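PDB 1JMX: amine Dehydrogenase from Pseudomonas putida, which probably carries electrons released in amine oxidation, through the two covalently bound c-type hemes of this quinohemoprotein amine dehydrogenase alpha subunit. Local coordinates for residues K11-C15 / H16-G20; Q68-P72 / S73-G77; D143-P146 / I147-Q151. One frame throughout, in Å; residues are numbered along the deposited sequence.

Contact 1. Residues K11-C15 / H16-G20; sequences KCMGC and HIPEG. With HEC (heme c), chain F.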
loop_
_atom_site.group_PDB
_atom_site.type_symbol
_atom_site.label_atom_id
_atom_site.label_comp_id
_atom_site.label_asym_id
_atom_site.label_seq_id
_atom_site.Cartn_x
_atom_site.Cartn_y
_atom_site.Cartn_z
ATOM N N LYS A 11 8.166 7.713 30.347
ATOM C CA LYS A 11 7.199 7.473 29.284
ATOM C C LYS A 11 7.047 6.057 28.742
ATOM O O LYS A 11 6.013 5.724 28.169
ATOM C CB LYS A 11 7.521 8.408 28.117
ATOM C CG LYS A 11 7.425 9.894 28.443
ATOM C CD LYS A 11 5.990 10.370 28.416
ATOM C CE LYS A 11 5.888 11.831 28.783
ATOM N NZ LYS A 11 4.470 12.285 28.757
ATOM N N CYS A 12 8.067 5.228 28.909
ATOM C CA CYS A 12 8.029 3.869 28.364
ATOM C C CYS A 12 7.875 2.786 29.430
ATOM O O CYS A 12 7.286 1.733 29.169
ATOM C CB CYS A 12 9.286 3.621 27.507
ATOM S SG CYS A 12 9.631 5.140 26.554
ATOM N N MET A 13 8.421 3.050 30.616
ATOM C CA MET A 13 8.352 2.125 31.746
ATOM C C MET A 13 6.863 1.905 32.032
ATOM O O MET A 13 6.029 2.754 31.710
ATOM C CB MET A 13 9.058 2.757 32.950
ATOM C CG MET A 13 9.251 1.880 34.159
ATOM S SD MET A 13 8.824 2.815 35.654
ATOM C CE MET A 13 7.661 1.689 36.421
ATOM N N GLY A 14 6.512 0.780 32.636
ATOM C CA GLY A 14 5.100 0.545 32.868
ATOM C C GLY A 14 4.616 -0.469 31.846
ATOM O O GLY A 14 3.784 -1.309 32.165
ATOM N N CYS A 15 5.089 -0.342 30.604
ATOM C CA CYS A 15 4.757 -1.284 29.532
ATOM C C CYS A 15 6.058 -1.985 29.178
ATOM O O CYS A 15 6.081 -3.168 28.845
ATOM C CB CYS A 15 4.200 -0.568 28.311
ATOM S SG CYS A 15 2.553 0.063 28.539
ATOM N N HIS A 16 7.152 -1.242 29.272
ATOM C CA HIS A 16 8.467 -1.787 28.997
ATOM C C HIS A 16 9.180 -1.959 30.318
ATOM O O HIS A 16 9.230 -1.047 31.139
ATOM C CB HIS A 16 9.230 -0.886 28.042
ATOM C CG HIS A 16 8.654 -0.886 26.666
ATOM N ND1 HIS A 16 8.921 -1.883 25.754
ATOM C CD2 HIS A 16 7.769 -0.055 26.069
ATOM C CE1 HIS A 16 8.225 -1.666 24.654
ATOM N NE2 HIS A 16 7.517 -0.563 24.818
ATOM N N ILE A 17 9.696 -3.158 30.528
ATOM C CA ILE A 17 10.353 -3.479 31.774
ATOM C C ILE A 17 11.816 -3.062 31.849
ATOM O O ILE A 17 12.587 -3.260 30.912
ATOM C CB ILE A 17 10.158 -4.998 32.158
ATOM C CG1 ILE A 17 11.354 -5.845 31.738
ATOM C CG2 ILE A 17 8.880 -5.573 31.513
ATOM C CD1 ILE A 17 12.179 -6.331 32.918
ATOM N N PRO A 18 12.198 -2.425 32.965
ATOM C CA PRO A 18 13.563 -1.962 33.210
ATOM C C PRO A 18 14.452 -3.192 33.338
ATOM O O PRO A 18 14.084 -4.153 34.012
ATOM C CB PRO A 18 13.446 -1.250 34.557
ATOM C CG PRO A 18 12.009 -0.835 34.617
ATOM C CD PRO A 18 11.310 -2.040 34.073
ATOM N N GLU A 19 15.600 -3.174 32.669
ATOM C CA GLU A 19 16.522 -4.299 32.717
ATOM C C GLU A 19 17.860 -3.907 33.321
ATOM O O GLU A 19 18.763 -4.737 33.428
ATOM C CB GLU A 19 16.738 -4.866 31.315
ATOM C CG GLU A 19 15.488 -5.443 30.691
ATOM C CD GLU A 19 15.677 -5.827 29.237
ATOM O OE1 GLU A 19 15.018 -6.791 28.793
ATOM O OE2 GLU A 19 16.468 -5.161 28.532
ATOM N N GLY A 20 17.981 -2.650 33.732
ATOM C CA GLY A 20 19.230 -2.188 34.312
ATOM C C GLY A 20 19.760 -0.978 33.573
ATOM O O GLY A 20 19.500 -0.820 32.384
HETATM FE FE HEC F . 6.419 0.281 23.322
HETATM C CHA HEC F . 6.653 -2.504 21.438
HETATM C CHB HEC F . 9.341 1.404 22.044
HETATM C CHC HEC F . 6.186 3.088 25.252
HETATM C CHD HEC F . 3.459 -0.858 24.634
HETATM N NA HEC F . 7.715 -0.403 22.023
HETATM C C1A HEC F . 7.670 -1.580 21.323
HETATM C C2A HEC F . 8.832 -1.724 20.454
HETATM C C3A HEC F . 9.578 -0.623 20.631
HETATM C C4A HEC F . 8.887 0.197 21.602
HETATM C CMA HEC F . 10.892 -0.310 19.944
HETATM C CAA HEC F . 9.117 -2.893 19.540
HETATM C CBA HEC F . 8.646 -2.556 18.143
HETATM C CGA HEC F . 8.884 -3.674 17.146
HETATM O O1A HEC F . 9.416 -4.732 17.521
HETATM O O2A HEC F . 8.531 -3.487 15.966
HETATM N NB HEC F . 7.510 1.890 23.588
HETATM C C1B HEC F . 8.720 2.213 22.968
HETATM C C2B HEC F . 9.265 3.457 23.397
HETATM C C3B HEC F . 8.376 3.932 24.319
HETATM C C4B HEC F . 7.289 2.970 24.427
HETATM C CMB HEC F . 10.585 4.095 22.914
HETATM C CAB HEC F . 8.572 5.238 25.064
HETATM C CBB HEC F . 8.121 6.544 24.404
HETATM N NC HEC F . 5.103 0.965 24.651
HETATM C C1C HEC F . 5.164 2.158 25.360
HETATM C C2C HEC F . 4.031 2.319 26.236
HETATM C C3C HEC F . 3.276 1.226 26.083
HETATM C C4C HEC F . 3.934 0.378 25.084
HETATM C CMC HEC F . 3.780 3.511 27.159
HETATM C CAC HEC F . 2.117 0.863 26.999
HETATM C CBC HEC F . 0.713 1.382 26.762
HETATM N ND HEC F . 5.284 -1.338 23.088
HETATM C C1D HEC F . 4.091 -1.665 23.695
HETATM C C2D HEC F . 3.580 -2.962 23.232
HETATM C C3D HEC F . 4.506 -3.397 22.330
HETATM C C4D HEC F . 5.532 -2.398 22.259
HETATM C CMD HEC F . 2.289 -3.660 23.676
HETATM C CAD HEC F . 4.510 -4.689 21.515
HETATM C CBD HEC F . 3.719 -4.660 20.216
HETATM C CGD HEC F . 4.183 -3.588 19.260
HETATM O O1D HEC F . 3.478 -2.590 19.091
HETATM O O2D HEC F . 5.260 -3.731 18.663
#
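His16 closes the CXXCH heme-attachment motif of c-type cytochromes and is tied back to its first cysteine: His16 N donates to Cys12 O at 3.0 Å, with 152° at the hydrogen, just beyond the end of helix 4-12. The same carbonyl oxygen also lies at the edge of the imidazole, near its plane, while Cys15 O stands over one ring face. With CG beside the backbone N (chi1 -69°), the imidazole extends to the porphyrin, where His16 NE2 binds the heme iron at 2.0 Å. Met44 SD supplies the other axial ligand, and His16 ND1 bonds to Ser25 O, which restrains rotation of the ring about its bond to the metal. Two thioethers hold the macrocycle, one from the last residue of the helix, Cys12 SG to heme CAB, and one from the loop, Cys15 SG to heme CAC, each 1.8 Å long. The intervening turn passes through Gly14, whose backbone angles would drive a CB against the carbonyl oxygen of Met13. The His16 carbonyl faces Met13, where Met13 CA to His16 O, 3.3 Å, is a CA-H...O contact. Next along the chain, Ile17 leans outward: its N bonds to Ser25 OG, and its side chain packs on Asn117 of a neighbouring subunit, whose ND2 also bonds to Cys15 O. Pro18 then brings its ring CG up to Met13. With its CG anti to the backbone N (chi1 -172°), Met13 meets it obliquely, Met13 CG to Pro18 CG, at 3.9 Å.

Contact 2. Residues Q68-P72 / S73-G77; sequences QGLAP and SETDG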
loop_
_atom_site.group_PDB
_atom_site.type_symbol
_atom_site.label_atom_id
_atom_site.label_comp_id
_atom_site.label_asym_id
_atom_site.label_seq_id
_atom_site.Cartn_x
_atom_site.Cartn_y
_atom_site.Cartn_z
ATOM N N GLN A 68 21.348 3.674 19.537
ATOM C CA GLN A 68 21.069 2.489 18.740
ATOM C C GLN A 68 20.749 2.809 17.287
ATOM O O GLN A 68 19.604 2.726 16.845
ATOM C CB GLN A 68 19.932 1.706 19.386
ATOM C CG GLN A 68 20.292 1.140 20.751
ATOM C CD GLN A 68 19.116 1.139 21.696
ATOM O OE1 GLN A 68 19.253 1.470 22.873
ATOM N NE2 GLN A 68 17.947 0.789 21.184
ATOM N N GLY A 69 21.784 3.178 16.548
ATOM C CA GLY A 69 21.618 3.496 15.146
ATOM C C GLY A 69 22.317 2.468 14.284
ATOM O O GLY A 69 22.732 1.414 14.765
ATOM N N LEU A 70 22.427 2.766 12.998
ATOM C CA LEU A 70 23.084 1.861 12.070
ATOM C C LEU A 70 24.387 2.488 11.590
ATOM O O LEU A 70 24.500 3.704 11.491
ATOM C CB LEU A 70 22.196 1.600 10.849
ATOM C CG LEU A 70 20.764 1.097 10.999
ATOM C CD1 LEU A 70 20.200 0.812 9.620
ATOM C CD2 LEU A 70 20.729 -0.156 11.837
ATOM N N ALA A 71 25.382 1.656 11.326
ATOM C CA ALA A 71 26.634 2.152 10.790
ATOM C C ALA A 71 26.315 2.578 9.345
ATOM O O ALA A 71 25.318 2.139 8.768
ATOM C CB ALA A 71 27.682 1.053 10.807
ATOM N N PRO A 72 27.127 3.473 8.762
ATOM C CA PRO A 72 26.868 3.909 7.391
ATOM C C PRO A 72 26.717 2.747 6.410
ATOM O O PRO A 72 25.757 2.698 5.651
ATOM C CB PRO A 72 28.091 4.768 7.081
ATOM C CG PRO A 72 28.392 5.375 8.408
ATOM C CD PRO A 72 28.280 4.193 9.328
ATOM N N SER A 73 27.631 1.785 6.480
ATOM C CA SER A 73 27.604 0.632 5.593
ATOM C C SER A 73 26.391 -0.277 5.782
ATOM O O SER A 73 26.121 -1.128 4.944
ATOM C CB SER A 73 28.896 -0.170 5.722
ATOM O OG SER A 73 29.047 -0.696 7.022
ATOM N N GLU A 74 25.668 -0.111 6.885
ATOM C CA GLU A 74 24.480 -0.920 7.126
ATOM C C GLU A 74 23.263 -0.315 6.431
ATOM O O GLU A 74 22.188 -0.909 6.428
ATOM C CB GLU A 74 24.229 -1.093 8.625
ATOM C CG GLU A 74 25.322 -1.880 9.350
ATOM C CD GLU A 74 25.040 -2.042 10.832
ATOM O OE1 GLU A 74 24.613 -1.068 11.479
ATOM O OE2 GLU A 74 25.241 -3.149 11.351
ATOM N N THR A 75 23.432 0.886 5.876
ATOM C CA THR A 75 22.362 1.557 5.136
ATOM C C THR A 75 22.631 1.497 3.622
ATOM O O THR A 75 21.783 1.886 2.825
ATOM C CB THR A 75 22.188 3.047 5.538
ATOM O OG1 THR A 75 23.374 3.786 5.211
ATOM C CG2 THR A 75 21.884 3.174 7.019
ATOM N N ASP A 76 23.821 1.030 3.244
ATOM C CA ASP A 76 24.214 0.915 1.838
ATOM C C ASP A 76 23.191 0.197 0.969
ATOM O O ASP A 76 22.862 -0.967 1.207
ATOM C CB ASP A 76 25.551 0.180 1.707
ATOM C CG ASP A 76 26.751 1.062 2.017
ATOM O OD1 ASP A 76 26.573 2.266 2.330
ATOM O OD2 ASP A 76 27.886 0.539 1.940
ATOM N N GLY A 77 22.697 0.900 -0.046
ATOM C CA GLY A 77 21.728 0.316 -0.957
ATOM C C GLY A 77 20.260 0.483 -0.608
ATOM O O GLY A 77 19.400 0.187 -1.436
#
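Ala71 and Glu74 bond to each other twice. Ala71 N donates to the carboxylate, 2.8 Å from Glu74 OE1 with 162° at the hydrogen, arriving on the anti side of that oxygen and 30° out of the carboxylate plane; in return Glu74 N lies 3.0 Å from Ala71 O, above the carbonyl plane. One residue on, Pro72 O accepts two donors from Thr75. The hydroxyl takes a lone pair in the carbonyl plane, Thr75 OG1 to Pro72 O being 2.7 Å, whereas Thr75 N, 3.0 Å from Pro72 O, comes from above the plane. The hydroxyl reaches that oxygen because OG1 sits between the backbone N and the carbonyl carbon (chi1 64°). The two i to i+3 backbone bonds define overlapping type I turns. Beside these turns Leu70 CD1 meets Thr75 CG2 obliquely at 3.9 Å. Glu74 has further partners: Arg31 NH1 forms a salt bridge to OE1 and also bonds to Gly69 O, while Ser164 OG binds OE2. Thr75 OG1 is shared with Arg79 NH1. The buried carboxylate is therefore met by an amide, a hydroxyl and a guanidinium, which is likely to favour its ionised form and ties the turn to strand 31-32.

Contact 3. Residues D143-P146 / I147-Q151; sequences DWLP and IALQQ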
loop_
_atom_site.group_PDB
_atom_site.type_symbol
_atom_site.label_atom_id
_atom_site.label_comp_id
_atom_site.label_asym_id
_atom_site.label_seq_id
_atom_site.Cartn_x
_atom_site.Cartn_y
_atom_site.Cartn_z
ATOM N N ASP A 143 1.545 -21.862 4.516
ATOM C CA ASP A 143 1.404 -21.826 5.969
ATOM C C ASP A 143 2.267 -20.630 6.369
ATOM O O ASP A 143 3.445 -20.781 6.693
ATOM C CB ASP A 143 1.950 -23.110 6.599
ATOM C CG ASP A 143 1.158 -24.336 6.210
ATOM O OD1 ASP A 143 -0.061 -24.215 5.975
ATOM O OD2 ASP A 143 1.751 -25.432 6.142
ATOM N N TRP A 144 1.678 -19.444 6.301
ATOM C CA TRP A 144 2.387 -18.207 6.590
ATOM C C TRP A 144 3.145 -18.116 7.910
ATOM O O TRP A 144 4.333 -17.808 7.912
ATOM C CB TRP A 144 1.453 -17.004 6.440
ATOM C CG TRP A 144 2.207 -15.730 6.272
ATOM C CD1 TRP A 144 2.652 -15.197 5.103
ATOM C CD2 TRP A 144 2.683 -14.870 7.314
ATOM N NE1 TRP A 144 3.387 -14.067 5.347
ATOM C CE2 TRP A 144 3.424 -13.841 6.698
ATOM C CE3 TRP A 144 2.557 -14.870 8.710
ATOM C CZ2 TRP A 144 4.041 -12.820 7.428
ATOM C CZ3 TRP A 144 3.168 -13.854 9.436
ATOM C CH2 TRP A 144 3.902 -12.844 8.793
ATOM N N LEU A 145 2.468 -18.376 9.023
ATOM C CA LEU A 145 3.115 -18.280 10.332
ATOM C C LEU A 145 4.339 -19.204 10.510
ATOM O O LEU A 145 5.420 -18.724 10.865
ATOM C CB LEU A 145 2.083 -18.440 11.458
ATOM C CG LEU A 145 2.500 -18.135 12.899
ATOM C CD1 LEU A 145 3.132 -16.744 13.002
ATOM C CD2 LEU A 145 1.276 -18.256 13.791
ATOM N N PRO A 146 4.199 -20.523 10.248
ATOM C CA PRO A 146 5.325 -21.463 10.383
ATOM C C PRO A 146 6.542 -21.077 9.521
ATOM O O PRO A 146 7.687 -21.143 9.971
ATOM C CB PRO A 146 4.716 -22.779 9.909
ATOM C CG PRO A 146 3.313 -22.663 10.373
ATOM C CD PRO A 146 2.954 -21.258 9.967
ATOM N N ILE A 147 6.276 -20.684 8.282
ATOM C CA ILE A 147 7.310 -20.272 7.336
ATOM C C ILE A 147 8.012 -19.010 7.844
ATOM O O ILE A 147 9.241 -18.908 7.813
ATOM C CB ILE A 147 6.675 -19.998 5.929
ATOM C CG1 ILE A 147 6.272 -21.316 5.261
ATOM C CG2 ILE A 147 7.614 -19.215 5.038
ATOM C CD1 ILE A 147 5.419 -21.128 4.030
ATOM N N ALA A 148 7.227 -18.059 8.335
ATOM C CA ALA A 148 7.768 -16.799 8.829
ATOM C C ALA A 148 8.638 -16.984 10.074
ATOM O O ALA A 148 9.677 -16.346 10.210
ATOM C CB ALA A 148 6.637 -15.815 9.100
ATOM N N LEU A 149 8.230 -17.887 10.958
ATOM C CA LEU A 149 8.970 -18.143 12.187
ATOM C C LEU A 149 10.166 -19.071 12.000
ATOM O O LEU A 149 11.226 -18.837 12.573
ATOM C CB LEU A 149 8.042 -18.718 13.261
ATOM C CG LEU A 149 6.898 -17.836 13.776
ATOM C CD1 LEU A 149 6.006 -18.633 14.709
ATOM C CD2 LEU A 149 7.447 -16.599 14.476
ATOM N N GLN A 150 9.995 -20.109 11.190
ATOM C CA GLN A 150 11.055 -21.086 10.964
ATOM C C GLN A 150 12.046 -20.769 9.849
ATOM O O GLN A 150 13.215 -21.125 9.946
ATOM C CB GLN A 150 10.455 -22.472 10.742
ATOM C CG GLN A 150 9.788 -23.052 11.977
ATOM C CD GLN A 150 8.917 -24.252 11.658
ATOM O OE1 GLN A 150 7.777 -24.343 12.118
ATOM N NE2 GLN A 150 9.443 -25.177 10.854
ATOM N N GLN A 151 11.581 -20.122 8.787
ATOM C CA GLN A 151 12.453 -19.778 7.670
ATOM C C GLN A 151 12.901 -18.328 7.688
ATOM O O GLN A 151 14.097 -18.040 7.660
ATOM C CB GLN A 151 11.756 -20.038 6.334
ATOM C CG GLN A 151 12.190 -21.283 5.596
ATOM C CD GLN A 151 11.596 -22.540 6.177
ATOM O OE1 GLN A 151 12.326 -23.447 6.592
ATOM N NE2 GLN A 151 10.264 -22.614 6.211
#
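Gln150 N to Pro146 O, at 2.8 Å, is the shortest of four i to i+4 backbone bonds that build the first turns of helix 144-159. Ala148 N to Trp144 O and Leu149 N to Leu145 O follow at 2.9 Å each, and Ile147 N to Asp143 O is longer at 3.2 Å. Asp143 holds the N-cap position through its carbonyl alone; its carboxylate turns to a salt bridge from OD1 to Arg185 of a neighbouring subunit. Pro146 fits here because a first-turn residue needs no amide hydrogen for the helix, and its carbonyl still accepts from Gln150. On the inner side, Ala148 CB lies over one face of the Trp144 indole in a CH-pi contact, 4.0 Å from the centroid of the six-membered ring and 11° off its normal. The indole swings to that place with CG anti to the backbone N (chi1 -161°); it also touches a heme c and packs on Val123 of helix 116-129. Leu145 and Leu149 run side by side, pointing the same way, their CD1 methyls meeting, Leu145 CD1 to Leu149 CD1, at 3.8 Å. Leu149 leans on Glu120 of that helix while Leu145 reaches Leu127. Cutting Leu149 back to an alanine would probably deprive Leu145 CD1 of its methyl partner within the helix and open a gap beside Glu120 of helix 116-129. On the exposed side Gln150, extended beyond CG, lies alongside the Pro146 carbonyl. Ile147 CG1 rests against the N-cap carbonyl, 3.2 Å from Asp143 O.

All three contacts belong to the heme-binding part of the chain and come in series, 11-20, then 68-77, then 143-151. None touches another. The centre of contact 2 is about 27 Å from that of either other contact, and those two centres lie about 30 Å apart. Contact 1, at the end of helix 4-12, serves the first heme; contact 3, opening helix 144-159, lies against the second. Contact 2 sits in the loop between helices 54-67 and 94-100, nearer the chain centre, where it meets helix 165-173 and Tyr236, in the loop between barrel strands 223-233 and 237-244. Two contacts thus bear on different hemes, consistent with electron transfer, while the third joins the heme-binding part to the barrel.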